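PDB 6QVM: multiheme cytochrome cf from Carboxydothermus ferrireducens DSM 11255, which is an S-layer undecaheme cytochrome that probably passes electrons along its chain of hemes to insoluble extracellular iron(III). Local coordinates for residues T241-M246 / K385-A390; H480-K483 / K487-R490. All coordinates share one frame; numbering follows the deposited sequence.

Contact 1. Residues T241-M246 / K385-A390; sequences TWHPNM and KCHEGA. With HEC (heme c), chain J.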
loop_
_atom_site.group_PDB
_atom_site.type_symbol
_atom_site.label_atom_id
_atom_site.label_comp_id
_atom_site.label_asym_id
_atom_site.label_seq_id
_atom_site.Cartn_x
_atom_site.Cartn_y
_atom_site.Cartn_z
ATOM N N THR A 241 -4.887 -8.718 -1.168
ATOM C CA THR A 241 -3.685 -8.854 -0.361
ATOM C C THR A 241 -4.067 -9.205 1.077
ATOM O O THR A 241 -5.211 -9.032 1.504
ATOM C CB THR A 241 -2.844 -7.576 -0.401
ATOM O OG1 THR A 241 -3.561 -6.499 0.215
ATOM C CG2 THR A 241 -2.512 -7.195 -1.843
ATOM N N TRP A 242 -3.090 -9.718 1.825
ATOM C CA TRP A 242 -3.389 -10.239 3.155
ATOM C C TRP A 242 -3.608 -9.127 4.174
ATOM O O TRP A 242 -4.330 -9.329 5.156
ATOM C CB TRP A 242 -2.276 -11.187 3.603
ATOM C CG TRP A 242 -2.392 -12.514 2.922
ATOM C CD1 TRP A 242 -1.634 -12.981 1.883
ATOM C CD2 TRP A 242 -3.353 -13.538 3.211
ATOM N NE1 TRP A 242 -2.059 -14.238 1.521
ATOM C CE2 TRP A 242 -3.115 -14.599 2.317
ATOM C CE3 TRP A 242 -4.387 -13.663 4.149
ATOM C CZ2 TRP A 242 -3.872 -15.767 2.329
ATOM C CZ3 TRP A 242 -5.142 -14.821 4.156
ATOM C CH2 TRP A 242 -4.882 -15.858 3.251
ATOM N N HIS A 243 -3.013 -7.952 3.949
ATOM C CA HIS A 243 -3.108 -6.816 4.862
ATOM C C HIS A 243 -4.557 -6.526 5.257
ATOM O O HIS A 243 -4.879 -6.579 6.451
ATOM C CB HIS A 243 -2.457 -5.567 4.252
ATOM C CG HIS A 243 -0.992 -5.451 4.520
ATOM N ND1 HIS A 243 -0.103 -4.959 3.588
ATOM C CD2 HIS A 243 -0.257 -5.761 5.613
ATOM C CE1 HIS A 243 1.115 -4.967 4.098
ATOM N NE2 HIS A 243 1.049 -5.449 5.326
ATOM N N PRO A 244 -5.470 -6.249 4.316
ATOM C CA PRO A 244 -6.844 -5.922 4.729
ATOM C C PRO A 244 -7.644 -7.117 5.219
ATOM O O PRO A 244 -8.753 -6.921 5.731
ATOM C CB PRO A 244 -7.458 -5.332 3.457
ATOM C CG PRO A 244 -6.758 -6.047 2.368
ATOM C CD PRO A 244 -5.341 -6.224 2.845
ATOM N N ASN A 245 -7.120 -8.338 5.099
ATOM C CA ASN A 245 -7.840 -9.545 5.485
ATOM C C ASN A 245 -7.345 -10.156 6.792
ATOM O O ASN A 245 -7.724 -11.285 7.118
ATOM C CB ASN A 245 -7.753 -10.585 4.361
ATOM C CG ASN A 245 -8.524 -10.171 3.119
ATOM O OD1 ASN A 245 -9.753 -10.091 3.135
ATOM N ND2 ASN A 245 -7.806 -9.910 2.034
ATOM N N MET A 246 -6.513 -9.440 7.549
ATOM C CA MET A 246 -5.899 -10.025 8.739
ATOM C C MET A 246 -6.932 -10.423 9.790
ATOM O O MET A 246 -6.738 -11.414 10.506
ATOM C CB MET A 246 -4.886 -9.045 9.335
ATOM C CG MET A 246 -4.218 -9.510 10.622
ATOM S SD MET A 246 -3.090 -10.897 10.382
ATOM C CE MET A 246 -2.251 -10.941 11.963
ATOM N N LYS A 385 6.678 0.233 11.644
ATOM C CA LYS A 385 5.913 0.352 12.879
ATOM C C LYS A 385 5.128 -0.915 13.187
ATOM O O LYS A 385 4.699 -1.099 14.331
ATOM C CB LYS A 385 4.982 1.560 12.811
ATOM C CG LYS A 385 4.028 1.551 11.636
ATOM C CD LYS A 385 3.762 2.975 11.164
ATOM C CE LYS A 385 2.288 3.205 10.844
ATOM N NZ LYS A 385 1.996 4.633 10.529
ATOM N N CYS A 386 4.933 -1.785 12.197
ATOM C CA CYS A 386 4.418 -3.134 12.406
ATOM C C CYS A 386 5.453 -4.212 12.122
ATOM O O CYS A 386 5.581 -5.155 12.902
ATOM C CB CYS A 386 3.183 -3.383 11.535
ATOM S SG CYS A 386 1.811 -2.241 11.816
ATOM N N HIS A 387 6.203 -4.087 11.026
ATOM C CA HIS A 387 7.299 -5.007 10.724
ATOM C C HIS A 387 8.580 -4.490 11.381
ATOM O O HIS A 387 9.512 -4.022 10.726
ATOM C CB HIS A 387 7.484 -5.144 9.219
ATOM C CG HIS A 387 6.257 -5.564 8.472
ATOM N ND1 HIS A 387 6.070 -6.856 8.028
ATOM C CD2 HIS A 387 5.181 -4.860 8.048
ATOM C CE1 HIS A 387 4.916 -6.935 7.388
ATOM N NE2 HIS A 387 4.358 -5.737 7.384
ATOM N N GLU A 388 8.619 -4.592 12.711
ATOM C CA GLU A 388 9.633 -3.860 13.463
ATOM C C GLU A 388 11.027 -4.456 13.330
ATOM O O GLU A 388 12.003 -3.778 13.663
ATOM C CB GLU A 388 9.245 -3.782 14.940
ATOM C CG GLU A 388 9.632 -4.999 15.766
ATOM C CD GLU A 388 8.786 -6.221 15.469
ATOM O OE1 GLU A 388 9.364 -7.299 15.226
ATOM O OE2 GLU A 388 7.543 -6.114 15.494
ATOM N N GLY A 389 11.150 -5.698 12.864
ATOM C CA GLY A 389 12.445 -6.315 12.671
ATOM C C GLY A 389 12.894 -7.248 13.777
ATOM O O GLY A 389 13.997 -7.798 13.690
ATOM N N ALA A 390 12.085 -7.433 14.817
ATOM C CA ALA A 390 12.383 -8.428 15.836
ATOM C C ALA A 390 11.690 -9.735 15.475
ATOM O O ALA A 390 12.250 -10.552 14.740
ATOM C CB ALA A 390 11.945 -7.940 17.216
HETATM FE FE HEC J . 2.699 -5.601 6.337
HETATM C CHA HEC J . 1.806 -8.862 5.959
HETATM C CHB HEC J . 4.849 -5.887 3.652
HETATM C CHC HEC J . 3.184 -2.194 6.353
HETATM C CHD HEC J . 1.028 -5.383 9.355
HETATM N NA HEC J . 3.224 -7.081 5.038
HETATM C C1A HEC J . 2.766 -8.382 5.096
HETATM C C2A HEC J . 3.470 -9.156 4.093
HETATM C C3A HEC J . 4.314 -8.336 3.458
HETATM C C4A HEC J . 4.179 -7.020 4.045
HETATM C CMA HEC J . 5.271 -8.734 2.318
HETATM C CAA HEC J . 3.274 -10.662 3.823
HETATM C CBA HEC J . 2.251 -10.841 2.705
HETATM C CGA HEC J . 2.177 -12.304 2.353
HETATM O O1A HEC J . 2.242 -13.163 3.276
HETATM O O2A HEC J . 2.046 -12.607 1.139
HETATM N NB HEC J . 3.816 -4.288 5.219
HETATM C C1B HEC J . 4.590 -4.615 4.119
HETATM C C2B HEC J . 5.092 -3.389 3.543
HETATM C C3B HEC J . 4.643 -2.362 4.293
HETATM C C4B HEC J . 3.824 -2.913 5.362
HETATM C CMB HEC J . 6.024 -3.349 2.309
HETATM C CAB HEC J . 4.924 -0.852 4.079
HETATM C CBB HEC J . 4.458 -0.346 2.690
HETATM N NC HEC J . 2.248 -4.090 7.650
HETATM C C1C HEC J . 2.467 -2.739 7.409
HETATM C C2C HEC J . 1.835 -1.979 8.478
HETATM C C3C HEC J . 1.178 -2.850 9.281
HETATM C C4C HEC J . 1.467 -4.197 8.791
HETATM C CMC HEC J . 1.793 -0.432 8.550
HETATM C CAC HEC J . 0.355 -2.544 10.570
HETATM C CBC HEC J . -0.841 -1.588 10.340
HETATM N ND HEC J . 1.593 -6.914 7.479
HETATM C C1D HEC J . 0.990 -6.603 8.701
HETATM C C2D HEC J . 0.323 -7.785 9.192
HETATM C C3D HEC J . 0.569 -8.863 8.131
HETATM C C4D HEC J . 1.363 -8.235 7.104
HETATM C CMD HEC J . -0.472 -7.943 10.501
HETATM C CAD HEC J . 0.054 -10.311 8.137
HETATM C CBD HEC J . -1.210 -10.290 7.269
HETATM C CGD HEC J . -1.946 -11.605 7.302
HETATM O O1D HEC J . -1.293 -12.640 7.598
HETATM O O2D HEC J . -3.177 -11.613 7.025
#

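Contact 2. Residues H480-K483 / K487-R490; sequences HSEK and KQLR. With HEC (heme c), chain I; PO4 (phosphate ion), chain T.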
loop_
_atom_site.group_PDB
_atom_site.type_symbol
_atom_site.label_atom_id
_atom_site.label_comp_id
_atom_site.label_asym_id
_atom_site.label_seq_id
_atom_site.Cartn_x
_atom_site.Cartn_y
_atom_site.Cartn_z
ATOM N N HIS A 480 0.484 -2.515 -2.561
ATOM C CA HIS A 480 -0.875 -2.450 -3.064
ATOM C C HIS A 480 -1.369 -3.727 -3.724
ATOM O O HIS A 480 -2.583 -3.875 -3.894
ATOM C CB HIS A 480 -1.018 -1.304 -4.077
ATOM C CG HIS A 480 -0.797 0.050 -3.489
ATOM N ND1 HIS A 480 -0.094 1.036 -4.147
ATOM C CD2 HIS A 480 -1.186 0.587 -2.308
ATOM C CE1 HIS A 480 -0.067 2.125 -3.401
ATOM N NE2 HIS A 480 -0.720 1.879 -2.279
ATOM N N SER A 481 -0.485 -4.643 -4.103
ATOM C CA SER A 481 -0.961 -5.801 -4.841
ATOM C C SER A 481 0.060 -6.922 -4.773
ATOM O O SER A 481 1.251 -6.696 -4.531
ATOM C CB SER A 481 -1.252 -5.443 -6.305
ATOM O OG SER A 481 -0.062 -5.106 -6.991
ATOM N N GLU A 482 -0.433 -8.136 -5.001
ATOM C CA GLU A 482 0.380 -9.338 -5.148
ATOM C C GLU A 482 0.340 -9.758 -6.613
ATOM O O GLU A 482 -0.739 -10.033 -7.151
ATOM C CB GLU A 482 -0.140 -10.456 -4.243
ATOM C CG GLU A 482 0.266 -11.852 -4.678
ATOM C CD GLU A 482 1.734 -12.138 -4.435
ATOM O OE1 GLU A 482 2.287 -11.619 -3.438
ATOM O OE2 GLU A 482 2.330 -12.886 -5.242
ATOM N N LYS A 483 1.507 -9.798 -7.253
ATOM C CA LYS A 483 1.604 -10.014 -8.691
ATOM C C LYS A 483 1.954 -11.450 -9.068
ATOM O O LYS A 483 2.184 -11.725 -10.249
ATOM C CB LYS A 483 2.630 -9.051 -9.296
ATOM C CG LYS A 483 2.265 -7.585 -9.113
ATOM C CD LYS A 483 3.482 -6.743 -8.783
ATOM C CE LYS A 483 3.094 -5.490 -8.009
ATOM N NZ LYS A 483 2.971 -4.293 -8.882
ATOM N N LYS A 487 4.873 -12.783 -1.415
ATOM C CA LYS A 487 5.317 -11.729 -0.499
ATOM C C LYS A 487 5.184 -10.343 -1.119
ATOM O O LYS A 487 5.907 -9.413 -0.747
ATOM C CB LYS A 487 6.758 -11.966 -0.039
ATOM C CG LYS A 487 7.002 -13.361 0.541
ATOM C CD LYS A 487 6.016 -13.682 1.657
ATOM C CE LYS A 487 6.221 -15.086 2.190
ATOM N NZ LYS A 487 5.234 -15.419 3.248
ATOM N N GLN A 488 4.263 -10.209 -2.075
ATOM C CA GLN A 488 4.016 -8.948 -2.772
ATOM C C GLN A 488 5.292 -8.384 -3.390
ATOM O O GLN A 488 5.449 -7.167 -3.514
ATOM C CB GLN A 488 3.350 -7.924 -1.846
ATOM C CG GLN A 488 1.960 -8.355 -1.377
ATOM C CD GLN A 488 1.310 -7.373 -0.427
ATOM O OE1 GLN A 488 0.664 -7.770 0.541
ATOM N NE2 GLN A 488 1.466 -6.085 -0.700
ATOM N N LEU A 489 6.204 -9.269 -3.788
ATOM C CA LEU A 489 7.418 -8.849 -4.469
ATOM C C LEU A 489 7.093 -8.381 -5.881
ATOM O O LEU A 489 6.125 -8.830 -6.505
ATOM C CB LEU A 489 8.426 -9.997 -4.510
ATOM C CG LEU A 489 8.995 -10.462 -3.168
ATOM C CD1 LEU A 489 9.731 -11.781 -3.323
ATOM C CD2 LEU A 489 9.922 -9.401 -2.594
ATOM N N ARG A 490 7.918 -7.463 -6.389
ATOM C CA ARG A 490 7.706 -6.921 -7.725
ATOM C C ARG A 490 8.275 -7.811 -8.826
ATOM O O ARG A 490 7.892 -7.650 -9.987
ATOM C CB ARG A 490 8.323 -5.529 -7.828
ATOM C CG ARG A 490 7.894 -4.597 -6.708
ATOM C CD ARG A 490 8.493 -3.217 -6.860
ATOM N NE ARG A 490 7.970 -2.297 -5.854
ATOM C CZ ARG A 490 6.806 -1.659 -5.955
ATOM N NH1 ARG A 490 6.032 -1.841 -7.013
ATOM N NH2 ARG A 490 6.411 -0.840 -4.992
HETATM FE FE HEC I . -1.031 3.387 -1.087
HETATM C CHA HEC I . 1.095 5.236 -3.040
HETATM C CHB HEC I . -3.713 4.789 -2.766
HETATM C CHC HEC I . -3.169 1.304 0.592
HETATM C CHD HEC I . 1.519 2.500 1.030
HETATM N NA HEC I . -1.274 4.756 -2.614
HETATM C C1A HEC I . -0.255 5.424 -3.266
HETATM C C2A HEC I . -0.832 6.348 -4.226
HETATM C C3A HEC I . -2.167 6.226 -4.132
HETATM C C4A HEC I . -2.461 5.226 -3.126
HETATM C CMA HEC I . -3.231 7.007 -4.927
HETATM C CAA HEC I . 0.006 7.297 -5.129
HETATM C CBA HEC I . -0.208 7.138 -6.641
HETATM C CGA HEC I . -0.383 5.699 -7.062
HETATM O O1A HEC I . 0.500 4.858 -6.741
HETATM O O2A HEC I . -1.403 5.401 -7.738
HETATM N NB HEC I . -3.068 3.118 -1.061
HETATM C C1B HEC I . -3.972 3.730 -1.918
HETATM C C2B HEC I . -5.250 3.071 -1.764
HETATM C C3B HEC I . -5.115 2.111 -0.819
HETATM C C4B HEC I . -3.727 2.117 -0.375
HETATM C CMB HEC I . -6.527 3.509 -2.517
HETATM C CAB HEC I . -6.206 1.148 -0.279
HETATM C CBB HEC I . -6.883 0.346 -1.414
HETATM N NC HEC I . -0.864 2.181 0.547
HETATM C C1C HEC I . -1.863 1.363 1.044
HETATM C C2C HEC I . -1.322 0.599 2.155
HETATM C C3C HEC I . 0.011 0.823 2.193
HETATM C C4C HEC I . 0.297 1.892 1.239
HETATM C CMC HEC I . -2.099 -0.541 2.855
HETATM C CAC HEC I . 1.061 0.229 3.179
HETATM C CBC HEC I . 1.109 -1.318 3.217
HETATM N ND HEC I . 0.989 3.819 -1.003
HETATM C C1D HEC I . 1.855 3.285 -0.054
HETATM C C2D HEC I . 3.193 3.707 -0.373
HETATM C C3D HEC I . 3.068 4.565 -1.636
HETATM C C4D HEC I . 1.661 4.575 -1.964
HETATM C CMD HEC I . 4.475 3.362 0.403
HETATM C CAD HEC I . 4.215 5.238 -2.411
HETATM C CBD HEC I . 4.478 4.306 -3.594
HETATM C CGD HEC I . 5.898 4.426 -4.092
HETATM O O1D HEC I . 6.431 3.403 -4.608
HETATM O O2D HEC I . 6.491 5.534 -3.971
HETATM P P PO4 T . 2.206 -0.645 -7.032
HETATM O O1 PO4 T . 1.431 -1.936 -7.190
HETATM O O2 PO4 T . 3.051 -0.402 -8.261
HETATM O O3 PO4 T . 1.246 0.508 -6.854
HETATM O O4 PO4 T . 3.119 -0.712 -5.831
HETATM O O HOH W 1 4.354 -10.815 -6.184
#

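Contact 1. Residues T241-M246 / K385-A390
His243 and His387 meet through the iron of a heme c, as the two axial ligands of a bis-histidine site. Cys386 and His387 end a CXXCH heme-binding motif, and His243 is the ligand brought in from a distant loop. The NE2 of His243 lies 1.9 Å from the iron and the NE2 of His387 lies 2.0 Å from it on the other face. Both nitrogens and the metal lie almost on one line. Each ring points the edge bearing NE2 at the other, but the two ring planes are turned about 80° apart. The His243 ring runs along the NB–ND direction of the porphyrin, while His387 lies closer to the NA–NC direction, with its CD2 3.1 Å from NC.

The heme is also tied covalently. Cys386 SG bonds to CAC of the porphyrin at 1.9 Å, a thioether beside the His387 face. On the His243 side, Trp242 and Met246 reach the propionates. Trp242 CB is 3.6 Å from O2D, and its CD1 approaches the other propionate. Met246 has CG anti to its backbone N (chi1 177°), then bends at chi2, and this brings SD to 3.4 Å from CGD.

Further out, local turns and side-chain bonds shape the two loops. His243 sits in a short 3-10 turn, and the side-chain amide of Asn245 ties back across it, ND2 to Thr241 O. Its OD1 bonds to Lys248 NZ. His387 is the centre of an inverse gamma turn, and its ND1 makes a weak hydrogen bond to Arg393 O. Next to it the Glu388 carboxylate reaches forward along the chain. OE2 meets His392 ND1, and OE1 takes the backbone N of Ala390 at 2.8 Å through its anti lone pair.

Contact 2. Residues H480-K483 / K487-R490
Glu482 OE1 accepts a hydrogen bond from Gln488 N at 2.8 Å, met nearly along the C–O axis. This is the direct polar link between the two segments. The other oxygen, OE2, takes the backbone N of Gly484 and of Gly486, so one carboxylate takes three backbone N-H groups of the turn. A water bridges the same two segments. It donates to Leu489 O at 2.7 Å, accepts from Lys483 N, and makes a weak bond to Glu482 OE2.

Packing comes from Gln488. Its CB and CG lie against Ser481 O, and its NE2 bonds to Ser478 O instead of crossing to 480-483.

The loop follows the CXXCH motif that ends at His477, within a doubled CXXCH region. His480 serves a different heme: NE2 binds the iron at 1.9 Å, and His355 is the second ligand.

Donors gather round a phosphate, probably from the crystallisation liquor; Ser478 OG is one of them. His480 ND1 gives a nearly straight bond to O3 (3.1 Å, 173°), in the ring plane. Lys483 bends at chi2 and chi4, and NZ reaches O1 at 3.3 Å. Arg490 sends NH1 and NH2 to O4, both weakly. Its NE is held by Val474 O, and its NH1 lies 4.3 Å from Lys483 NZ beside the shared anion.

Overall arrangement
From the N terminus, the chain leaves helix 226-233 and reaches 241-246, just before the edge strand 247-248 of the five-stranded antiparallel sheet. Contact 1 then closes a long loop of 138 residues, which holds the whole of that sheet, and ends at 385-390 after helix 381-384. Contact 2 follows in series and closes a tight turn between helices 473-476 and 493-500. The two loops neither nest nor cross. They are still joined: His355, which shares the heme iron with His480, lies inside the loop of contact 1. Thr241 packs directly on contact 2, with its CB 3.6 Å from Gln488 OE1.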